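Local coordinates for putative PAS/PAC sensor protein (Nakamurella multipartita DSM 44233, PDB 6HMJ) that acts as a blue light receptor with a flavin mononucleotide chromophore and mediates RNA binding and translational regulation, at residues 51-54 against 55-58; 116-119 against 120-124. All coordinates share one frame; numbering follows the deposited sequence.

Contact 1 of 2, residues 51-54 against 55-58; sequences HLHP and DDRL
His53 and Asp56 form a capping box at the start of helix 54-70, with His53 as the N-cap. The reciprocal bond is weak: His53 N reaches Asp56 OD2 at 3.4 Å. The His53 side chain also caps. CG stands anti to the backbone N (chi1 -170°), which lays the ring alongside Asp55. There His53 ND1 accepts from Asp55 N at 3.2 Å in a nearly straight bond (167°), the donor tilted out of the ring plane. The backbone closes the same turn. Asp56 N donates to His53 O at 2.7 Å from above the carbonyl plane, and Arg57 N adds weak bonds to His53 O and Pro54 O. Pro54 O is 4.5 Å from Leu58 N, and a water bridges the two, accepting from Leu58 N at 3.0 Å.

The carboxylate of Asp55 sits beside the imidazole, with OD2 near the ring plane at its edge. The two planes are 69° apart. Using ND1 as acceptor fits a neutral ring, with any proton on NE2.

Arg57 folds back over the loop in an extended chain. One face of its guanidinium lies on Pro54, with Pro54 CG 3.7 Å from Arg57 NH1. NE bonds to Leu49 O, the carbonyl of a residue in the preceding helix. Leu52 CD2 makes a looser apolar contact, 4.4 Å from Asp56 CB.

The turn thus joins helix 45-50 to helix 54-70 in the N-terminal PAS region. Asp56 OD2 accepts from Leu79 N, and Leu52 and Asp56 both touch His78, which seats the helix start against strand 74-82.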
# COMPACT_ATOMS: atom_id res chain seq x y z
N HIS A 51 4.99 -35.51 -46.68
CA HIS A 51 4.82 -34.36 -45.80
C HIS A 51 5.37 -34.60 -44.40
O HIS A 51 5.26 -33.71 -43.55
CB HIS A 51 3.34 -33.98 -45.71
CG HIS A 51 2.76 -33.48 -47.00
ND1 HIS A 51 2.00 -34.28 -47.83
CD2 HIS A 51 2.84 -32.28 -47.60
CE1 HIS A 51 1.63 -33.58 -48.88
NE2 HIS A 51 2.13 -32.36 -48.77
N LEU A 52 5.94 -35.77 -44.14
CA LEU A 52 6.69 -36.00 -42.91
C LEU A 52 8.16 -35.69 -43.13
O LEU A 52 8.65 -35.65 -44.26
CB LEU A 52 6.53 -37.44 -42.41
CG LEU A 52 5.23 -37.81 -41.69
CD1 LEU A 52 3.99 -37.54 -42.52
CD2 LEU A 52 5.29 -39.28 -41.28
N HIS A 53 8.87 -35.48 -42.04
CA HIS A 53 10.30 -35.23 -42.15
C HIS A 53 11.02 -36.54 -42.46
O HIS A 53 10.64 -37.59 -41.93
CB HIS A 53 10.85 -34.62 -40.87
CG HIS A 53 12.25 -34.12 -40.99
ND1 HIS A 53 13.35 -34.90 -40.67
CD2 HIS A 53 12.74 -32.93 -41.40
CE1 HIS A 53 14.45 -34.21 -40.88
NE2 HIS A 53 14.11 -33.01 -41.33
N PRO A 54 12.05 -36.52 -43.32
CA PRO A 54 12.79 -37.75 -43.63
C PRO A 54 13.06 -38.63 -42.43
O PRO A 54 13.01 -39.86 -42.53
CB PRO A 54 14.10 -37.21 -44.24
CG PRO A 54 13.67 -35.97 -44.94
CD PRO A 54 12.52 -35.38 -44.14
N ASP A 55 13.35 -38.02 -41.28
CA ASP A 55 13.72 -38.78 -40.09
C ASP A 55 12.53 -39.49 -39.46
O ASP A 55 12.74 -40.45 -38.70
CB ASP A 55 14.38 -37.86 -39.06
CG ASP A 55 15.57 -37.11 -39.64
OD1 ASP A 55 16.15 -37.58 -40.64
OD2 ASP A 55 15.93 -36.05 -39.09
N ASP A 56 11.30 -39.05 -39.74
CA ASP A 56 10.12 -39.71 -39.19
C ASP A 56 9.60 -40.84 -40.08
O ASP A 56 8.83 -41.67 -39.60
CB ASP A 56 8.98 -38.70 -39.00
CG ASP A 56 9.43 -37.41 -38.33
OD1 ASP A 56 10.18 -37.48 -37.33
OD2 ASP A 56 9.02 -36.33 -38.80
N ARG A 57 10.01 -40.88 -41.35
CA ARG A 57 9.38 -41.79 -42.30
C ARG A 57 9.58 -43.24 -41.90
O ARG A 57 8.65 -44.05 -41.99
CB ARG A 57 9.93 -41.53 -43.70
CG ARG A 57 9.24 -40.39 -44.43
CD ARG A 57 10.14 -39.79 -45.50
NE ARG A 57 9.64 -38.50 -45.97
CZ ARG A 57 10.34 -37.67 -46.75
NH1 ARG A 57 11.56 -38.00 -47.14
NH2 ARG A 57 9.81 -36.52 -47.12
N LEU A 58 10.79 -43.60 -41.45
CA LEU A 58 11.07 -44.98 -41.09
C LEU A 58 10.25 -45.43 -39.89
O LEU A 58 9.69 -46.53 -39.89
CB LEU A 58 12.57 -45.14 -40.83
CG LEU A 58 13.47 -45.02 -42.07
CD1 LEU A 58 14.94 -45.12 -41.69
CD2 LEU A 58 13.12 -46.09 -43.10
O HOH W 1 13.24 -41.90 -41.17

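Contact 2 of 2, residues 116-119 against 120-124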
# COMPACT_ATOMS: atom_id res chain seq x y z
N ARG A 116 -2.21 -26.64 -30.26
CA ARG A 116 -2.22 -27.06 -28.86
C ARG A 116 -0.91 -26.69 -28.17
O ARG A 116 -0.92 -26.23 -27.02
CB ARG A 116 -2.46 -28.57 -28.78
CG ARG A 116 -2.48 -29.15 -27.38
CD ARG A 116 -3.80 -28.87 -26.69
NE ARG A 116 -3.74 -29.22 -25.27
CZ ARG A 116 -3.96 -30.44 -24.79
NH1 ARG A 116 -4.24 -31.45 -25.60
NH2 ARG A 116 -3.89 -30.65 -23.48
N VAL A 117 0.21 -26.88 -28.85
CA VAL A 117 1.51 -26.52 -28.28
C VAL A 117 1.61 -25.01 -28.09
O VAL A 117 2.12 -24.54 -27.06
CB VAL A 117 2.64 -27.06 -29.18
CG1 VAL A 117 3.93 -26.28 -28.96
CG2 VAL A 117 2.87 -28.53 -28.91
N ARG A 118 1.14 -24.23 -29.06
CA ARG A 118 1.23 -22.78 -28.96
C ARG A 118 0.38 -22.26 -27.80
O ARG A 118 0.81 -21.38 -27.05
CB ARG A 118 0.78 -22.14 -30.27
CG ARG A 118 0.72 -20.62 -30.25
CD ARG A 118 -0.29 -20.12 -31.27
NE ARG A 118 -1.60 -19.97 -30.64
CZ ARG A 118 -2.77 -20.20 -31.24
NH1 ARG A 118 -2.81 -20.61 -32.50
NH2 ARG A 118 -3.90 -20.03 -30.57
N ARG A 119 -0.84 -22.80 -27.65
CA ARG A 119 -1.72 -22.32 -26.59
C ARG A 119 -1.15 -22.63 -25.21
O ARG A 119 -1.23 -21.80 -24.30
CB ARG A 119 -3.11 -22.94 -26.75
CG ARG A 119 -3.93 -22.32 -27.87
CD ARG A 119 -5.42 -22.57 -27.69
NE ARG A 119 -5.70 -23.88 -27.10
CZ ARG A 119 -6.07 -24.96 -27.79
NH1 ARG A 119 -6.21 -24.92 -29.11
NH2 ARG A 119 -6.29 -26.10 -27.14
N ALA A 120 -0.57 -23.82 -25.04
CA ALA A 120 0.01 -24.16 -23.75
C ALA A 120 1.11 -23.18 -23.36
O ALA A 120 1.18 -22.74 -22.21
CB ALA A 120 0.55 -25.59 -23.78
N THR A 121 1.96 -22.82 -24.32
CA THR A 121 2.99 -21.82 -24.05
C THR A 121 2.37 -20.48 -23.69
O THR A 121 2.78 -19.83 -22.72
CB THR A 121 3.91 -21.68 -25.27
OG1 THR A 121 4.56 -22.93 -25.53
CG2 THR A 121 4.96 -20.61 -25.03
N GLU A 122 1.36 -20.05 -24.46
CA GLU A 122 0.69 -18.79 -24.17
C GLU A 122 0.08 -18.81 -22.77
O GLU A 122 0.11 -17.79 -22.06
CB GLU A 122 -0.39 -18.51 -25.22
CG GLU A 122 0.15 -18.18 -26.60
CD GLU A 122 -0.93 -18.12 -27.66
OE1 GLU A 122 -2.12 -18.33 -27.32
OE2 GLU A 122 -0.60 -17.87 -28.84
N ALA A 123 -0.48 -19.94 -22.36
CA ALA A 123 -1.10 -20.03 -21.04
C ALA A 123 -0.05 -19.90 -19.94
O ALA A 123 -0.26 -19.19 -18.95
CB ALA A 123 -1.86 -21.34 -20.90
N GLU A 124 1.09 -20.58 -20.09
CA GLU A 124 2.17 -20.46 -19.12
C GLU A 124 2.57 -19.00 -18.93
O GLU A 124 2.84 -18.56 -17.81
CB GLU A 124 3.37 -21.29 -19.56
CG GLU A 124 4.57 -21.23 -18.63
CD GLU A 124 5.75 -22.02 -19.14
OE1 GLU A 124 5.67 -22.56 -20.27
OE2 GLU A 124 6.77 -22.11 -18.42
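Residues Arg116 to Arg119 pass their carbonyls to Ala120 to Ala123 in four successive i to i+4 bonds of a regular alpha helix. Ala120 N meets Arg116 O at 3.1 Å and Thr121 N meets Val117 O at 3.2 Å. Glu122 N to Arg118 O follows at 3.0 Å, and Ala123 N to Arg119 O at 2.8 Å.

One side-chain pair spans the same turn, a salt bridge between Arg118 NE and Glu122 OE2 at 2.9 Å. Its hydrogen bond is weak, bent to 126°. Arg118 leaves the helix with CG anti to the backbone N, then bends at CG-CD (chi3 91°), and this turns NE back towards the acid. The chains cross at a slant. Guanidinium and carboxylate are 28° apart in plane, and Glu122 OE1 lies at the guanidinium edge, 4.1 Å from Arg118 NH2. Glu122 OE2 also rests against the aliphatic part of Arg118, 3.4 Å from Arg118 CG. Arg118 NH1 has a long, weak ion pair with Asp115. An alanine in place of Glu122 is likely to leave the Arg118 guanidinium without its partner at NE, relying on that weak pair.

Arg119 also leans back toward the N-terminal end and forms a salt bridge with Asp115 through NH1. Thr121 OG1, by contrast, bonds to Arg118 O of the second subunit, and Arg116 NH1 to Ala90 O of that subunit.

Intrahelical ion pairs, which probably add modestly to helix stability, and contacts to the second subunit thus share this part of the helix. Arg119 takes part in both, since it also packs on Asn77 of the second subunit.

From the N terminus, contact 1 comes first, where the chain leaves helix 45-50 and enters helix 54-70. It closes that short loop. Strands 74-82, 85-97 and 105-112 follow, and contact 2 lies near the start of helix 114-149, where it closes no loop and spans successive turns. The two are in series, neither nested nor crossed. Contacts 1 and 2 lie 25 Å apart between centres and about 14 Å between nearest atoms. Strand 74-82 relates them across the dimer: His78 packs against contact 1 in its own chain, while His78 O of the second subunit accepts from Arg116. Contact 1 belongs to the PAS region, contact 2 to the long helix leading into the ANTAR region.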